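Local coordinates for protein cytosine deaminase (Klebsiella pneumoniae, PDB 4R85) that probably deaminates cytosine and 5-methylcytosine by hydrolysis at an iron centre in an amidohydrolase fold, and binds 5-methylcytosine in its pocket, at residues 62-65 and 66-69; 242-245 and 246-250; 272-275 and 276-280; 344-347 and 348-352. All coordinates share one frame; numbering follows the deposited sequence.

Contact 1: residues 62-65 and 66-69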
ATOM      1  N   THR A  62      19.005  -2.300  -9.004  1.00 14.76           N
ATOM      2  CA  THR A  62      18.093  -1.166  -8.870  1.00 16.76           C
ATOM      3  C   THR A  62      18.112  -0.231 -10.096  1.00 13.57           C
ATOM      4  O   THR A  62      19.157  -0.014 -10.713  1.00 15.58           O
ATOM      5  CB  THR A  62      18.373  -0.376  -7.567  1.00 15.05           C
ATOM      6  OG1 THR A  62      17.314   0.556  -7.334  1.00 17.65           O
ATOM      7  CG2 THR A  62      19.699   0.370  -7.678  1.00 13.68           C
ATOM      8  N   LEU A  63      16.940   0.287 -10.458  1.00 13.60           N
ATOM      9  CA  LEU A  63      16.801   1.271 -11.537  1.00 16.12           C
ATOM     10  C   LEU A  63      17.148   0.700 -12.915  1.00 18.04           C
ATOM     11  O   LEU A  63      17.584   1.438 -13.793  1.00 21.42           O
ATOM     12  CB  LEU A  63      17.639   2.530 -11.264  1.00 19.13           C
ATOM     13  CG  LEU A  63      17.548   3.115  -9.854  1.00 15.83           C
ATOM     14  CD1 LEU A  63      18.379   4.388  -9.722  1.00 19.77           C
ATOM     15  CD2 LEU A  63      16.092   3.385  -9.499  1.00 18.04           C
ATOM     16  N   THR A  64      16.969  -0.606 -13.097  1.00 16.82           N
ATOM     17  CA  THR A  64      17.258  -1.235 -14.395  1.00 18.41           C
ATOM     18  C   THR A  64      16.001  -1.804 -15.050  1.00 23.03           C
ATOM     19  O   THR A  64      16.091  -2.517 -16.049  1.00 20.66           O
ATOM     20  CB  THR A  64      18.303  -2.381 -14.291  1.00 18.03           C
ATOM     21  OG1 THR A  64      17.772  -3.466 -13.522  1.00 16.66           O
ATOM     22  CG2 THR A  64      19.603  -1.895 -13.663  1.00 16.71           C
ATOM     23  N   ALA A  65      14.837  -1.494 -14.482  1.00 16.44           N
ATOM     24  CA  ALA A  65      13.561  -1.935 -15.055  1.00 19.47           C
ATOM     25  C   ALA A  65      13.435  -1.596 -16.549  1.00 20.65           C
ATOM     26  O   ALA A  65      13.609  -0.438 -16.952  1.00 20.92           O
ATOM     27  CB  ALA A  65      12.398  -1.331 -14.281  1.00 18.24           C
ATOM     28  N   GLY A  66      13.142  -2.617 -17.354  1.00 20.59           N
ATOM     29  CA  GLY A  66      12.934  -2.464 -18.787  1.00 24.68           C
ATOM     30  C   GLY A  66      14.179  -2.534 -19.658  1.00 27.93           C
ATOM     31  O   GLY A  66      14.101  -2.350 -20.881  1.00 26.42           O
ATOM     32  N   GLU A  67      15.327  -2.789 -19.036  1.00 26.61           N
ATOM     33  CA  GLU A  67      16.605  -2.868 -19.746  1.00 27.32           C
ATOM     34  C   GLU A  67      17.087  -4.309 -19.812  1.00 25.90           C
ATOM     35  O   GLU A  67      17.408  -4.894 -18.782  1.00 19.88           O
ATOM     36  CB  GLU A  67      17.670  -2.050 -19.008  1.00 25.38           C
ATOM     37  CG  GLU A  67      17.331  -0.577 -18.813  1.00 26.90           C
ATOM     38  CD  GLU A  67      18.350   0.154 -17.945  1.00 35.98           C
ATOM     39  OE1 GLU A  67      19.273  -0.501 -17.407  1.00 31.19           O
ATOM     40  OE2 GLU A  67      18.225   1.389 -17.797  1.00 44.18           O
ATOM     41  N   PRO A  68      17.177  -4.885 -21.021  1.00 23.47           N
ATOM     42  CA  PRO A  68      16.851  -4.314 -22.333  1.00 18.94           C
ATOM     43  C   PRO A  68      15.381  -4.535 -22.698  1.00 21.07           C
ATOM     44  O   PRO A  68      14.894  -3.995 -23.686  1.00 25.56           O
ATOM     45  CB  PRO A  68      17.766  -5.101 -23.274  1.00 22.41           C
ATOM     46  CG  PRO A  68      17.837  -6.448 -22.650  1.00 26.43           C
ATOM     47  CD  PRO A  68      17.773  -6.231 -21.146  1.00 18.96           C
ATOM     48  N   GLU A  69      14.673  -5.332 -21.901  1.00 21.73           N
ATOM     49  CA  GLU A  69      13.232  -5.452 -22.089  1.00 27.63           C
ATOM     50  C   GLU A  69      12.507  -5.688 -20.768  1.00 22.28           C
ATOM     51  O   GLU A  69      13.136  -5.894 -19.728  1.00 20.03           O
ATOM     52  CB  GLU A  69      12.884  -6.527 -23.125  1.00 35.18           C
ATOM     53  CG  GLU A  69      13.377  -7.921 -22.796  1.00 36.27           C
ATOM     54  CD  GLU A  69      13.259  -8.871 -23.985  1.00 38.61           C
ATOM     55  OE1 GLU A  69      12.132  -9.322 -24.289  1.00 39.24           O
ATOM     56  OE2 GLU A  69      14.296  -9.162 -24.617  1.00 33.96           O
TER
HETATM   57  O   HOH W   1      16.102  -5.374 -16.418  1.00 24.48           O

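Contact 2: residues 242-245 and 246-250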
ATOM      1  N   THR A 242      10.415 -16.471   2.615  1.00 13.26           N
ATOM      2  CA  THR A 242       9.921 -17.815   2.855  1.00  9.18           C
ATOM      3  C   THR A 242       8.484 -17.909   2.361  1.00 11.60           C
ATOM      4  O   THR A 242       7.604 -18.336   3.095  1.00 11.15           O
ATOM      5  CB  THR A 242      10.034 -18.166   4.356  1.00 12.48           C
ATOM      6  OG1 THR A 242       9.430 -17.131   5.149  1.00 12.27           O
ATOM      7  CG2 THR A 242      11.508 -18.267   4.737  1.00 12.51           C
ATOM      8  N   CYS A 243       8.254 -17.506   1.101  1.00  9.71           N
ATOM      9  CA  CYS A 243       6.904 -17.440   0.538  1.00 11.50           C
ATOM     10  C   CYS A 243       6.164 -18.779   0.587  1.00 15.15           C
ATOM     11  O   CYS A 243       4.950 -18.824   0.821  1.00 13.05           O
ATOM     12  CB  CYS A 243       6.953 -16.938  -0.905  1.00 10.86           C
ATOM     13  SG  CYS A 243       7.753 -15.320  -1.057  1.00 16.73           S
ATOM     14  N   ALA A 244       6.891 -19.866   0.347  1.00  9.98           N
ATOM     15  CA  ALA A 244       6.281 -21.199   0.394  1.00 11.44           C
ATOM     16  C   ALA A 244       5.602 -21.492   1.740  1.00 12.74           C
ATOM     17  O   ALA A 244       4.635 -22.252   1.794  1.00  9.12           O
ATOM     18  CB  ALA A 244       7.323 -22.271   0.071  1.00 12.38           C
ATOM     19  N   MET A 245       6.100 -20.907   2.826  1.00 11.82           N
ATOM     20  CA  MET A 245       5.465 -21.132   4.122  1.00 10.90           C
ATOM     21  C   MET A 245       3.995 -20.692   4.097  1.00 11.59           C
ATOM     22  O   MET A 245       3.148 -21.298   4.739  1.00 11.91           O
ATOM     23  CB  MET A 245       6.215 -20.433   5.259  1.00 11.00           C
ATOM     24  CG  MET A 245       5.705 -20.865   6.625  1.00 13.35           C
ATOM     25  SD  MET A 245       6.153 -19.690   7.918  1.00 17.88           S
ATOM     26  CE  MET A 245       7.926 -19.752   7.762  1.00 13.27           C
ATOM     27  N   GLY A 246       3.687 -19.656   3.326  1.00 13.70           N
ATOM     28  CA  GLY A 246       2.302 -19.248   3.146  1.00 14.36           C
ATOM     29  C   GLY A 246       1.431 -20.256   2.408  1.00 17.50           C
ATOM     30  O   GLY A 246       0.215 -20.081   2.321  1.00 18.66           O
ATOM     31  N   SER A 247       2.042 -21.316   1.881  1.00 10.60           N
ATOM     32  CA  SER A 247       1.279 -22.397   1.271  1.00 11.30           C
ATOM     33  C   SER A 247       1.511 -23.769   1.935  1.00 12.11           C
ATOM     34  O   SER A 247       1.012 -24.780   1.434  1.00 13.26           O
ATOM     35  CB  SER A 247       1.607 -22.488  -0.230  1.00 16.30           C
ATOM     36  OG  SER A 247       1.292 -21.265  -0.892  1.00 14.36           O
ATOM     37  N   TYR A 248       2.266 -23.820   3.040  1.00 10.63           N
ATOM     38  CA  TYR A 248       2.610 -25.118   3.643  1.00 11.72           C
ATOM     39  C   TYR A 248       1.393 -25.872   4.151  1.00 12.57           C
ATOM     40  O   TYR A 248       0.390 -25.282   4.567  1.00 13.43           O
ATOM     41  CB  TYR A 248       3.592 -24.990   4.825  1.00 13.45           C
ATOM     42  CG  TYR A 248       5.046 -24.814   4.453  1.00  9.14           C
ATOM     43  CD1 TYR A 248       5.489 -25.044   3.150  1.00 11.29           C
ATOM     44  CD2 TYR A 248       5.979 -24.417   5.405  1.00 11.59           C
ATOM     45  CE1 TYR A 248       6.822 -24.870   2.816  1.00 14.93           C
ATOM     46  CE2 TYR A 248       7.313 -24.242   5.081  1.00 11.59           C
ATOM     47  CZ  TYR A 248       7.726 -24.467   3.784  1.00 12.35           C
ATOM     48  OH  TYR A 248       9.055 -24.290   3.463  1.00 11.51           O
ATOM     49  N   ASP A 249       1.498 -27.189   4.126  1.00 15.42           N
ATOM     50  CA  ASP A 249       0.589 -28.013   4.891  1.00 15.66           C
ATOM     51  C   ASP A 249       0.620 -27.510   6.338  1.00 11.56           C
ATOM     52  O   ASP A 249       1.686 -27.225   6.880  1.00 11.16           O
ATOM     53  CB  ASP A 249       1.035 -29.467   4.846  1.00 17.37           C
ATOM     54  CG  ASP A 249       0.173 -30.353   5.717  1.00 19.52           C
ATOM     55  OD1 ASP A 249      -0.868 -30.834   5.215  1.00 14.71           O
ATOM     56  OD2 ASP A 249       0.525 -30.547   6.905  1.00 16.36           O
ATOM     57  N   ASN A 250      -0.545 -27.383   6.948  1.00 10.95           N
ATOM     58  CA  ASN A 250      -0.632 -26.802   8.283  1.00 14.39           C
ATOM     59  C   ASN A 250      -0.086 -27.658   9.411  1.00 15.10           C
ATOM     60  O   ASN A 250       0.456 -27.116  10.376  1.00 14.63           O
ATOM     61  CB  ASN A 250      -2.060 -26.362   8.582  1.00 14.92           C
ATOM     62  CG  ASN A 250      -2.489 -25.228   7.700  1.00 21.57           C
ATOM     63  OD1 ASN A 250      -1.687 -24.354   7.369  1.00 13.91           O
ATOM     64  ND2 ASN A 250      -3.746 -25.244   7.283  1.00 31.79           N
TER
HETATM   65  O   HOH W   2       2.891 -19.188  -0.966  1.00 15.46           O

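Contact 3: residues 272-275 and 276-280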
ATOM      1  N   THR A 272       5.268  -6.152  -0.577  1.00 15.87           N
ATOM      2  CA  THR A 272       4.910  -5.564  -1.865  1.00 18.82           C
ATOM      3  C   THR A 272       5.488  -6.405  -2.998  1.00 17.17           C
ATOM      4  O   THR A 272       4.860  -6.576  -4.033  1.00 13.28           O
ATOM      5  CB  THR A 272       5.366  -4.092  -2.028  1.00 13.90           C
ATOM      6  OG1 THR A 272       6.791  -3.993  -1.873  1.00 16.77           O
ATOM      7  CG2 THR A 272       4.674  -3.206  -1.008  1.00 23.99           C
ATOM      8  N   GLU A 273       6.680  -6.947  -2.791  1.00 14.13           N
ATOM      9  CA  GLU A 273       7.310  -7.732  -3.846  1.00 14.39           C
ATOM     10  C   GLU A 273       6.571  -9.050  -4.023  1.00 15.17           C
ATOM     11  O   GLU A 273       6.262  -9.466  -5.146  1.00 14.97           O
ATOM     12  CB  GLU A 273       8.778  -8.005  -3.530  1.00 13.78           C
ATOM     13  CG  GLU A 273       9.538  -8.556  -4.707  1.00 16.04           C
ATOM     14  CD  GLU A 273      10.309  -7.474  -5.450  1.00 23.04           C
ATOM     15  OE1 GLU A 273      10.146  -6.278  -5.118  1.00 22.49           O
ATOM     16  OE2 GLU A 273      11.098  -7.824  -6.348  1.00 19.02           O
ATOM     17  N   SER A 274       6.268  -9.695  -2.909  1.00 11.17           N
ATOM     18  CA  SER A 274       5.657 -11.017  -2.959  1.00 13.49           C
ATOM     19  C   SER A 274       4.226 -10.999  -3.460  1.00 12.68           C
ATOM     20  O   SER A 274       3.817 -11.893  -4.193  1.00 15.35           O
ATOM     21  CB  SER A 274       5.785 -11.717  -1.607  1.00 20.79           C
ATOM     22  OG  SER A 274       7.157 -12.011  -1.392  1.00 27.04           O
ATOM     23  N   ILE A 275       3.462  -9.972  -3.099  1.00 12.05           N
ATOM     24  CA  ILE A 275       2.104  -9.877  -3.613  1.00 11.04           C
ATOM     25  C   ILE A 275       2.135  -9.712  -5.147  1.00  9.83           C
ATOM     26  O   ILE A 275       1.227 -10.150  -5.851  1.00 11.66           O
ATOM     27  CB  ILE A 275       1.312  -8.735  -2.939  1.00 16.85           C
ATOM     28  CG1 ILE A 275      -0.189  -8.914  -3.178  1.00 22.12           C
ATOM     29  CG2 ILE A 275       1.805  -7.370  -3.393  1.00 15.89           C
ATOM     30  CD1 ILE A 275      -0.798 -10.027  -2.311  1.00 26.78           C
ATOM     31  N   HIS A 276       3.197  -9.099  -5.650  1.00 11.07           N
ATOM     32  CA  HIS A 276       3.383  -8.914  -7.093  1.00 13.88           C
ATOM     33  C   HIS A 276       3.885 -10.193  -7.790  1.00 12.06           C
ATOM     34  O   HIS A 276       3.341 -10.599  -8.808  1.00 12.33           O
ATOM     35  CB  HIS A 276       4.350  -7.738  -7.325  1.00 15.05           C
ATOM     36  CG  HIS A 276       4.863  -7.618  -8.727  1.00 13.05           C
ATOM     37  ND1 HIS A 276       4.049  -7.329  -9.804  1.00 12.32           N
ATOM     38  CD2 HIS A 276       6.123  -7.706  -9.221  1.00 15.85           C
ATOM     39  CE1 HIS A 276       4.781  -7.273 -10.904  1.00 17.40           C
ATOM     40  NE2 HIS A 276       6.043  -7.496 -10.578  1.00 15.51           N
ATOM     41  N   LEU A 277       4.910 -10.830  -7.228  1.00 12.52           N
ATOM     42  CA  LEU A 277       5.542 -11.981  -7.878  1.00 11.04           C
ATOM     43  C   LEU A 277       4.860 -13.316  -7.578  1.00 17.59           C
ATOM     44  O   LEU A 277       4.965 -14.255  -8.355  1.00 16.92           O
ATOM     45  CB  LEU A 277       7.013 -12.100  -7.465  1.00  9.71           C
ATOM     46  CG  LEU A 277       7.974 -10.991  -7.879  1.00  9.68           C
ATOM     47  CD1 LEU A 277       9.367 -11.374  -7.440  1.00 12.63           C
ATOM     48  CD2 LEU A 277       7.934 -10.780  -9.409  1.00 12.57           C
ATOM     49  N   GLN A 278       4.190 -13.413  -6.437  1.00 14.25           N
ATOM     50  CA  GLN A 278       3.556 -14.675  -6.047  1.00 12.81           C
ATOM     51  C   GLN A 278       2.102 -14.710  -6.498  1.00 15.55           C
ATOM     52  O   GLN A 278       1.529 -13.684  -6.891  1.00 13.19           O
ATOM     53  CB  GLN A 278       3.628 -14.876  -4.519  1.00 11.55           C
ATOM     54  CG  GLN A 278       5.036 -14.776  -3.942  1.00 14.47           C
ATOM     55  CD  GLN A 278       5.996 -15.768  -4.564  1.00 20.49           C
ATOM     56  OE1 GLN A 278       5.699 -16.961  -4.650  1.00 22.07           O
ATOM     57  NE2 GLN A 278       7.155 -15.280  -5.009  1.00 15.96           N
ATOM     58  N   GLY A 279       1.495 -15.892  -6.416  1.00 14.33           N
ATOM     59  CA  GLY A 279       0.126 -16.074  -6.872  1.00 13.25           C
ATOM     60  C   GLY A 279      -0.018 -16.052  -8.386  1.00 14.89           C
ATOM     61  O   GLY A 279      -1.133 -16.079  -8.899  1.00 14.04           O
ATOM     62  N   ARG A 280       1.100 -16.016  -9.109  1.00 15.63           N
ATOM     63  CA  ARG A 280       1.058 -15.906 -10.578  1.00 13.12           C
ATOM     64  C   ARG A 280       0.734 -17.214 -11.282  1.00 17.12           C
ATOM     65  O   ARG A 280       0.435 -17.226 -12.480  1.00 16.37           O
ATOM     66  CB  ARG A 280       2.396 -15.388 -11.113  1.00 14.08           C
ATOM     67  CG  ARG A 280       2.724 -13.946 -10.709  1.00 15.27           C
ATOM     68  CD  ARG A 280       2.011 -12.938 -11.611  1.00 17.14           C
ATOM     69  NE  ARG A 280       2.331 -11.564 -11.234  1.00 12.85           N
ATOM     70  CZ  ARG A 280       1.934 -10.494 -11.909  1.00 11.27           C
ATOM     71  NH1 ARG A 280       1.189 -10.636 -13.001  1.00 13.55           N
ATOM     72  NH2 ARG A 280       2.273  -9.280 -11.487  1.00 11.21           N
TER

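Contact 4: residues 344-347 and 348-352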
ATOM      1  N   CYS A 344       3.557  -1.524  15.599  1.00 12.93           N
ATOM      2  CA  CYS A 344       3.909  -1.953  14.235  1.00 14.93           C
ATOM      3  C   CYS A 344       5.254  -1.425  13.746  1.00 14.16           C
ATOM      4  O   CYS A 344       5.849  -1.983  12.811  1.00 13.89           O
ATOM      5  CB  CYS A 344       2.811  -1.583  13.233  1.00 15.95           C
ATOM      6  SG  CYS A 344       2.567   0.200  13.019  1.00 18.90           S
ATOM      7  N   LEU A 345       5.762  -0.365  14.364  1.00 13.13           N
ATOM      8  CA  LEU A 345       7.063   0.149  13.917  1.00 14.22           C
ATOM      9  C   LEU A 345       8.223  -0.816  14.218  1.00 15.17           C
ATOM     10  O   LEU A 345       9.306  -0.698  13.618  1.00 14.64           O
ATOM     11  CB  LEU A 345       7.343   1.555  14.470  1.00 19.24           C
ATOM     12  CG  LEU A 345       6.535   2.691  13.825  1.00 15.94           C
ATOM     13  CD1 LEU A 345       6.879   4.047  14.453  1.00 16.09           C
ATOM     14  CD2 LEU A 345       6.736   2.720  12.301  1.00 17.82           C
ATOM     15  N   ASP A 346       7.990  -1.771  15.122  1.00 15.39           N
ATOM     16  CA  ASP A 346       8.946  -2.859  15.370  1.00 18.66           C
ATOM     17  C   ASP A 346       9.454  -3.497  14.070  1.00 15.76           C
ATOM     18  O   ASP A 346      10.628  -3.856  13.956  1.00 12.88           O
ATOM     19  CB  ASP A 346       8.305  -3.989  16.180  1.00 16.72           C
ATOM     20  CG  ASP A 346       8.073  -3.638  17.644  1.00 23.22           C
ATOM     21  OD1 ASP A 346       8.559  -2.590  18.132  1.00 21.14           O
ATOM     22  OD2 ASP A 346       7.404  -4.455  18.315  1.00 19.68           O
ATOM     23  N   PHE A 347       8.556  -3.668  13.107  1.00 11.48           N
ATOM     24  CA  PHE A 347       8.858  -4.452  11.906  1.00 13.89           C
ATOM     25  C   PHE A 347       9.756  -3.747  10.900  1.00 15.96           C
ATOM     26  O   PHE A 347      10.229  -4.372   9.944  1.00 16.18           O
ATOM     27  CB  PHE A 347       7.561  -4.932  11.242  1.00 16.51           C
ATOM     28  CG  PHE A 347       6.722  -5.786  12.152  1.00 17.87           C
ATOM     29  CD1 PHE A 347       7.149  -7.058  12.508  1.00 19.09           C
ATOM     30  CD2 PHE A 347       5.535  -5.306  12.680  1.00 18.75           C
ATOM     31  CE1 PHE A 347       6.397  -7.848  13.368  1.00 20.73           C
ATOM     32  CE2 PHE A 347       4.779  -6.087  13.538  1.00 19.23           C
ATOM     33  CZ  PHE A 347       5.207  -7.360  13.882  1.00 21.48           C
ATOM     34  N   VAL A 348       9.994  -2.453  11.114  1.00 11.95           N
ATOM     35  CA  VAL A 348      10.863  -1.689  10.221  1.00 11.45           C
ATOM     36  C   VAL A 348      11.946  -0.925  10.976  1.00 18.57           C
ATOM     37  O   VAL A 348      12.656  -0.108  10.392  1.00 14.77           O
ATOM     38  CB  VAL A 348      10.067  -0.727   9.348  1.00 11.72           C
ATOM     39  CG1 VAL A 348       9.103  -1.518   8.450  1.00 14.89           C
ATOM     40  CG2 VAL A 348       9.321   0.270  10.214  1.00 16.40           C
ATOM     41  N   THR A 349      12.059  -1.188  12.275  1.00 18.65           N
ATOM     42  CA  THR A 349      13.142  -0.636  13.080  1.00 12.56           C
ATOM     43  C   THR A 349      13.835  -1.728  13.910  1.00 15.20           C
ATOM     44  O   THR A 349      14.771  -2.381  13.437  1.00 15.50           O
ATOM     45  CB  THR A 349      12.670   0.552  14.006  1.00 13.11           C
ATOM     46  OG1 THR A 349      11.626   0.113  14.886  1.00 16.62           O
ATOM     47  CG2 THR A 349      12.189   1.746  13.169  1.00 13.24           C
ATOM     48  N   ASP A 350      13.374  -1.916  15.145  1.00 18.79           N
ATOM     49  CA  ASP A 350      13.982  -2.864  16.085  1.00 16.45           C
ATOM     50  C   ASP A 350      14.216  -4.267  15.537  1.00 16.94           C
ATOM     51  O   ASP A 350      15.304  -4.821  15.704  1.00 13.56           O
ATOM     52  CB  ASP A 350      13.140  -2.989  17.367  1.00 13.81           C
ATOM     53  CG  ASP A 350      12.992  -1.672  18.110  1.00 26.67           C
ATOM     54  OD1 ASP A 350      13.719  -0.703  17.796  1.00 24.84           O
ATOM     55  OD2 ASP A 350      12.145  -1.615  19.029  1.00 28.89           O
ATOM     56  N   ASN A 351      13.196  -4.857  14.912  1.00 17.08           N
ATOM     57  CA  ASN A 351      13.306  -6.244  14.479  1.00 14.47           C
ATOM     58  C   ASN A 351      14.304  -6.360  13.333  1.00 17.49           C
ATOM     59  O   ASN A 351      15.056  -7.328  13.232  1.00 16.96           O
ATOM     60  CB  ASN A 351      11.951  -6.772  14.022  1.00 14.83           C
ATOM     61  CG  ASN A 351      10.961  -6.906  15.160  1.00 16.84           C
ATOM     62  OD1 ASN A 351      11.210  -6.447  16.277  1.00 13.85           O
ATOM     63  ND2 ASN A 351       9.830  -7.550  14.883  1.00 15.58           N
ATOM     64  N   SER A 352      14.283  -5.366  12.455  1.00 14.47           N
ATOM     65  CA  SER A 352      15.222  -5.307  11.339  1.00 14.38           C
ATOM     66  C   SER A 352      16.665  -5.120  11.825  1.00 14.63           C
ATOM     67  O   SER A 352      17.597  -5.738  11.294  1.00 17.49           O
ATOM     68  CB  SER A 352      14.816  -4.180  10.395  1.00 18.20           C
ATOM     69  OG  SER A 352      13.498  -4.378   9.925  1.00 23.46           O
TER
HETATM   70  O   HOH W   3      11.147  -3.778  19.956  1.00 35.54           O

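Contact 1: residues 62-65 and 66-69
Thr64 and Glu67 meet across a tight reversal of the chain: the backbone N of Glu67 donates to Thr64 O over 3.1 Å, at an N-H...O angle of 151°. The carboxylate of Glu67 folds back over the same residue, its OE1 resting 3.8 Å from Thr64 CB, and the two side chains cross at about a right angle. CG of Glu67 lies beside its own backbone N (chi1 -58°) and the chain runs extended from there, which carries the acid group back along the turn instead of out past Pro68. A water donates to both Thr64 O, at 2.9 Å, and Glu67 O, at 2.7 Å, so the Thr64 carbonyl is gripped by a peptide N-H and a water together. At the corner Gly66 has a positive phi of 87°, a conformation that favours glycine. Further out, Glu67 OE1 forms a salt bridge with Arg86 of helix 76-87, while Thr64 OG1 turns to the carbonyl of Ala61, and the peptide bond before Pro68 is cis. Leu63 points away from the turn and packs on helix 92-108. The whole is a type II beta turn from Thr64 to Glu67, with glycine at its third position, set in the surface loop between strand 47-57 and helix 76-87 of the amidohydrolase barrel.

Contact 2: residues 242-245 and 246-250
Tyr248 lays one ring face against the backbone of Ala244 and Met245, and this is the tight part of the contact. Met245 CA sits over the ring centre, 3.6 Å from the centroid and 14° off the normal, a CH-pi contact; the carbonyl carbon of Ala244 lies over the same face nearer the rim. The methyl of Ala244 reaches Tyr248 CE1 at 3.8 Å, and Met245 CG comes equally close to CD2, so the two residues brace the ring at separate margins. Tyr248 OH bonds to Ser218 O, which gives the far end of the ring a polar partner. Three successive 3-10 bonds run from Gly246, Ser247 and Tyr248 to carbonyls three residues back; that of Ser247 N to Ala244 O spans 2.8 Å. The looser margin is wet: a water donates to Cys243 O at 2.8 Å and accepts from Ser247 OG at 2.6 Å, and the same hydroxyl meets Arg287. Beyond it, Asp249 is exposed and N-caps helix 250-263, while Asn250 bonds Ser283 of the second subunit. The short 3-10 segment is therefore held by its own backbone hydrogen bonds and a tyrosine face over its backbone, with a water and Arg287 serving the polar groups of Cys243 and Ser247.

Contact 3: residues 272-275 and 276-280
The last turn of helix 271-277 closes with alpha-helical bonds from Leu277 N to Glu273 O, 2.8 Å with the donor almost in line with the carbonyl, and from Gln278 N to Ser274 O, 2.7 Å, before Gln278 leaves helical angles. The side chains of Glu273 and Leu277 run alongside one another in the same direction, with Glu273 CG 3.9 Å from Leu277 CD1. The acid chain leaves with CG anti to the backbone N (chi1 -168°) and bends sharply at chi2, 98°, which swings the carboxylate from the helix toward the pocket, where it touches 5-methylcytosine. Its OE2 is hydrogen-bonded to Ser309 OG and lies close to Asp308, a ligand of the iron. One residue along, Ser274 CB packs against Gln278 CG at 3.9 Å. Past the helix, Gly279 has a positive phi, and Arg280 doubles back to the helix end: its NE donates to His276 O over 2.8 Å, the oxygen lying at the edge of the guanidinium and in its plane, and NH2 adds a weaker bond. Arg288 of the second subunit hydrogen-bonds Ile275 O through NH2. The two arginines probably offset the partial negative charge of the helix C terminus, while the leucine flank and Ser309 probably help to set the Glu273 carboxylate at the substrate.

Contact 4: residues 344-347 and 348-352
Thr349 and Val348 both bond to the carbonyl of Leu345, from opposite faces of its plane: Thr349 OG1 donates over 2.8 Å and Val348 N over 3.1 Å. The hydroxyl stands between the backbone N and carbonyl carbon of Thr349 (chi1 58°), which turns it back toward Leu345. A second carbonyl, that of Asp346, accepts from Asn351 N at 2.9 Å, in the carbonyl plane, with a weak further bond from Thr349 N. Among charged groups, Asp346 OD1 and Asp350 OD2 stand 3.8 Å apart, their carboxylate planes 28° from each other. A water donates firmly to Asp350 OD2, at 2.6 Å, and weakly to Asp346 OD1, while Arg9 forms a salt bridge with Asp346 and a weak, long ion pair with Asp350; this probably eases the repulsion. Arg343 holds the other oxygen of Asp346. Apolar and amide contacts complete the set. Leu345 CD2 meets Val348 CG2 at 4.1 Å, and the amide of Asn351 runs alongside the Phe347 ring with its plane 85° from it, ND2 being 3.6 Å from CD1 and bonded to Val303 O. The turn thus leads from a 3-10 segment into helix 350-355, with Leu345 against helix 322-332, Val348 and Ser352 against strand 47-57, and Phe347 and Asn351 against strand 303-305.

From the N terminus the four contacts follow in series, each a local turn, and none nests in or crosses another. Contact 1 turns the surface loop that leads from strand 47-57 to helix 76-87. Contact 2 closes the loop from strand 237-240 into helix 250-263, and contact 3 ends helix 271-277, which follows strand 266-269. These two touch, Cys243 SG lying 3.4 Å from Ser274 OG, and both reach the second subunit. Contact 4 leads into helix 350-355 beside strands 47-57 and 303-305, the first and last parallel strands of the barrel; its centre is about 22 Å from that of contact 3.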